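Local coordinates for SVP1-like protein 2 (Kluyveromyces lactis, PDB 4EXV), which probably binds phosphatidylinositol 3-phosphate and 3,5-bisphosphate on membranes as a beta-propeller protein of the PROPPIN family linked to autophagy, at residues A313-L318 with Q333-P338. Residues are numbered along the deposited sequence; the frame is centred on the assembly and turned at random.
Sequences ADTFKL and QRNEIP
Asp-314 and Arg-334 form a salt bridge across the third and the outermost strand of a four-stranded beta-propeller blade, the antiparallel hairpin of strands 312-321 and 326-336. Three backbone bonds set the register. Thr-315 N gives its hydrogen to Gln-333 O at 2.8 Å, almost straight at 176°, and Ala-313 N reaches Asn-335 O at 2.9 Å; the return bond from Asn-335 N to Ala-313 O is weak at 3.4 Å. Between these hydrogen-bonded pairs, Asp-314 and Arg-334 are a non-hydrogen-bonded pair whose side chains lie alongside each other on one face. The arginine grips the carboxylate side-on: NE meets OD1 of Asp-314 at 2.7 Å in the guanidinium plane, and NH2 meets the syn lone pair of OD2 at 3.2 Å, with the two planes 35° apart. The arginine chain bends at chi3 (80°), which brings the NE and NH2 edge of the guanidinium to the carboxylate. The buried aspartate has a further donor in Trp-307 NE1, which binds OD2, while Arg-334 NH2 also reaches Lys-285 O, so the pair ties the hairpin to the next strand inward and to a loop. A leucine in place of Arg-334 would probably leave the Asp-314 charge buried without its cationic mate and Lys-285 O without this donor. On the other face, Thr-315 CG2 packs against Gln-333 CB at 3.8 Å.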
loop_
_atom_site.group_PDB
_atom_site.type_symbol
_atom_site.label_atom_id
_atom_site.label_comp_id
_atom_site.label_asym_id
_atom_site.label_seq_id
_atom_site.Cartn_x
_atom_site.Cartn_y
_atom_site.Cartn_z
ATOM N N ALA A 313 2.770 13.820 11.292
ATOM C CA ALA A 313 1.837 12.692 11.352
ATOM C C ALA A 313 0.484 13.017 11.982
ATOM O O ALA A 313 0.345 13.049 13.222
ATOM C CB ALA A 313 2.473 11.510 12.064
ATOM N N ASP A 314 -0.510 13.227 11.114
ATOM C CA ASP A 314 -1.899 13.475 11.520
ATOM C C ASP A 314 -2.598 12.213 11.987
ATOM O O ASP A 314 -2.613 11.198 11.271
ATOM C CB ASP A 314 -2.708 14.044 10.354
ATOM C CG ASP A 314 -2.376 15.484 10.069
ATOM O OD1 ASP A 314 -1.835 16.144 10.986
ATOM O OD2 ASP A 314 -2.656 15.952 8.935
ATOM N N THR A 315 -3.200 12.278 13.172
ATOM C CA THR A 315 -4.022 11.158 13.606
ATOM C C THR A 315 -5.539 11.488 13.713
ATOM O O THR A 315 -5.946 12.524 14.231
ATOM C CB THR A 315 -3.382 10.377 14.810
ATOM O OG1 THR A 315 -4.336 10.184 15.856
ATOM C CG2 THR A 315 -2.148 11.111 15.347
ATOM N N PHE A 316 -6.353 10.595 13.156
ATOM C CA PHE A 316 -7.779 10.804 12.988
ATOM C C PHE A 316 -8.558 9.766 13.755
ATOM O O PHE A 316 -8.190 8.597 13.744
ATOM C CB PHE A 316 -8.143 10.662 11.513
ATOM C CG PHE A 316 -7.583 11.745 10.637
ATOM C CD1 PHE A 316 -8.346 12.877 10.335
ATOM C CD2 PHE A 316 -6.305 11.636 10.106
ATOM C CE1 PHE A 316 -7.846 13.888 9.520
ATOM C CE2 PHE A 316 -5.785 12.643 9.285
ATOM C CZ PHE A 316 -6.561 13.777 8.993
ATOM N N LYS A 317 -9.642 10.177 14.412
ATOM C CA LYS A 317 -10.557 9.218 15.042
ATOM C C LYS A 317 -11.773 8.972 14.160
ATOM O O LYS A 317 -12.263 9.886 13.503
ATOM C CB LYS A 317 -10.989 9.682 16.433
ATOM C CG LYS A 317 -11.180 8.529 17.430
ATOM C CD LYS A 317 -12.646 8.109 17.595
ATOM C CE LYS A 317 -12.792 6.978 18.615
ATOM N NZ LYS A 317 -13.690 7.331 19.766
ATOM N N LEU A 318 -12.246 7.732 14.137
ATOM C CA LEU A 318 -13.423 7.385 13.338
ATOM C C LEU A 318 -14.606 7.080 14.235
ATOM O O LEU A 318 -14.678 6.031 14.876
ATOM C CB LEU A 318 -13.148 6.203 12.403
ATOM C CG LEU A 318 -14.350 5.689 11.604
ATOM C CD1 LEU A 318 -14.905 6.754 10.676
ATOM C CD2 LEU A 318 -13.974 4.455 10.808
ATOM N N GLN A 333 -4.887 14.867 16.684
ATOM C CA GLN A 333 -3.488 15.099 17.004
ATOM C C GLN A 333 -2.603 15.251 15.786
ATOM O O GLN A 333 -2.758 14.528 14.791
ATOM C CB GLN A 333 -2.970 13.905 17.796
ATOM C CG GLN A 333 -2.202 14.260 19.035
ATOM C CD GLN A 333 -1.725 13.015 19.758
ATOM O OE1 GLN A 333 -2.022 11.882 19.337
ATOM N NE2 GLN A 333 -0.979 13.210 20.848
ATOM N N ARG A 334 -1.670 16.196 15.889
ATOM C CA ARG A 334 -0.562 16.347 14.947
ATOM C C ARG A 334 0.767 16.298 15.705
ATOM O O ARG A 334 1.002 17.075 16.637
ATOM C CB ARG A 334 -0.677 17.659 14.163
ATOM C CG ARG A 334 -2.108 18.085 13.843
ATOM C CD ARG A 334 -2.158 19.222 12.823
ATOM N NE ARG A 334 -1.983 18.750 11.447
ATOM C CZ ARG A 334 -2.018 19.533 10.373
ATOM N NH1 ARG A 334 -2.226 20.841 10.500
ATOM N NH2 ARG A 334 -1.847 19.011 9.166
ATOM N N ASN A 335 1.625 15.362 15.323
ATOM C CA ASN A 335 2.950 15.274 15.917
ATOM C C ASN A 335 4.015 15.402 14.841
ATOM O O ASN A 335 3.890 14.819 13.767
ATOM C CB ASN A 335 3.122 13.961 16.689
ATOM C CG ASN A 335 1.952 13.674 17.610
ATOM O OD1 ASN A 335 1.492 14.555 18.346
ATOM N ND2 ASN A 335 1.447 12.444 17.559
ATOM N N GLU A 336 5.050 16.186 15.114
ATOM C CA GLU A 336 6.175 16.269 14.196
ATOM C C GLU A 336 6.904 14.939 14.277
ATOM O O GLU A 336 6.926 14.303 15.329
ATOM C CB GLU A 336 7.103 17.427 14.572
ATOM C CG GLU A 336 6.378 18.634 15.177
ATOM C CD GLU A 336 7.294 19.834 15.374
ATOM O OE1 GLU A 336 7.137 20.823 14.620
ATOM O OE2 GLU A 336 8.166 19.792 16.276
ATOM N N ILE A 337 7.463 14.502 13.154
ATOM C CA ILE A 337 8.317 13.315 13.124
ATOM C C ILE A 337 9.753 13.721 13.423
ATOM O O ILE A 337 10.371 14.432 12.617
ATOM C CB ILE A 337 8.346 12.668 11.728
ATOM C CG1 ILE A 337 6.963 12.174 11.316
ATOM C CG2 ILE A 337 9.367 11.537 11.683
ATOM C CD1 ILE A 337 6.924 11.750 9.857
ATOM N N PRO A 338 10.294 13.270 14.575
ATOM C CA PRO A 338 11.659 13.625 15.013
ATOM C C PRO A 338 12.755 13.273 13.983
ATOM O O PRO A 338 13.413 12.226 14.124
ATOM C CB PRO A 338 11.840 12.827 16.319
ATOM C CG PRO A 338 10.713 11.810 16.345
ATOM C CD PRO A 338 9.591 12.424 15.559
#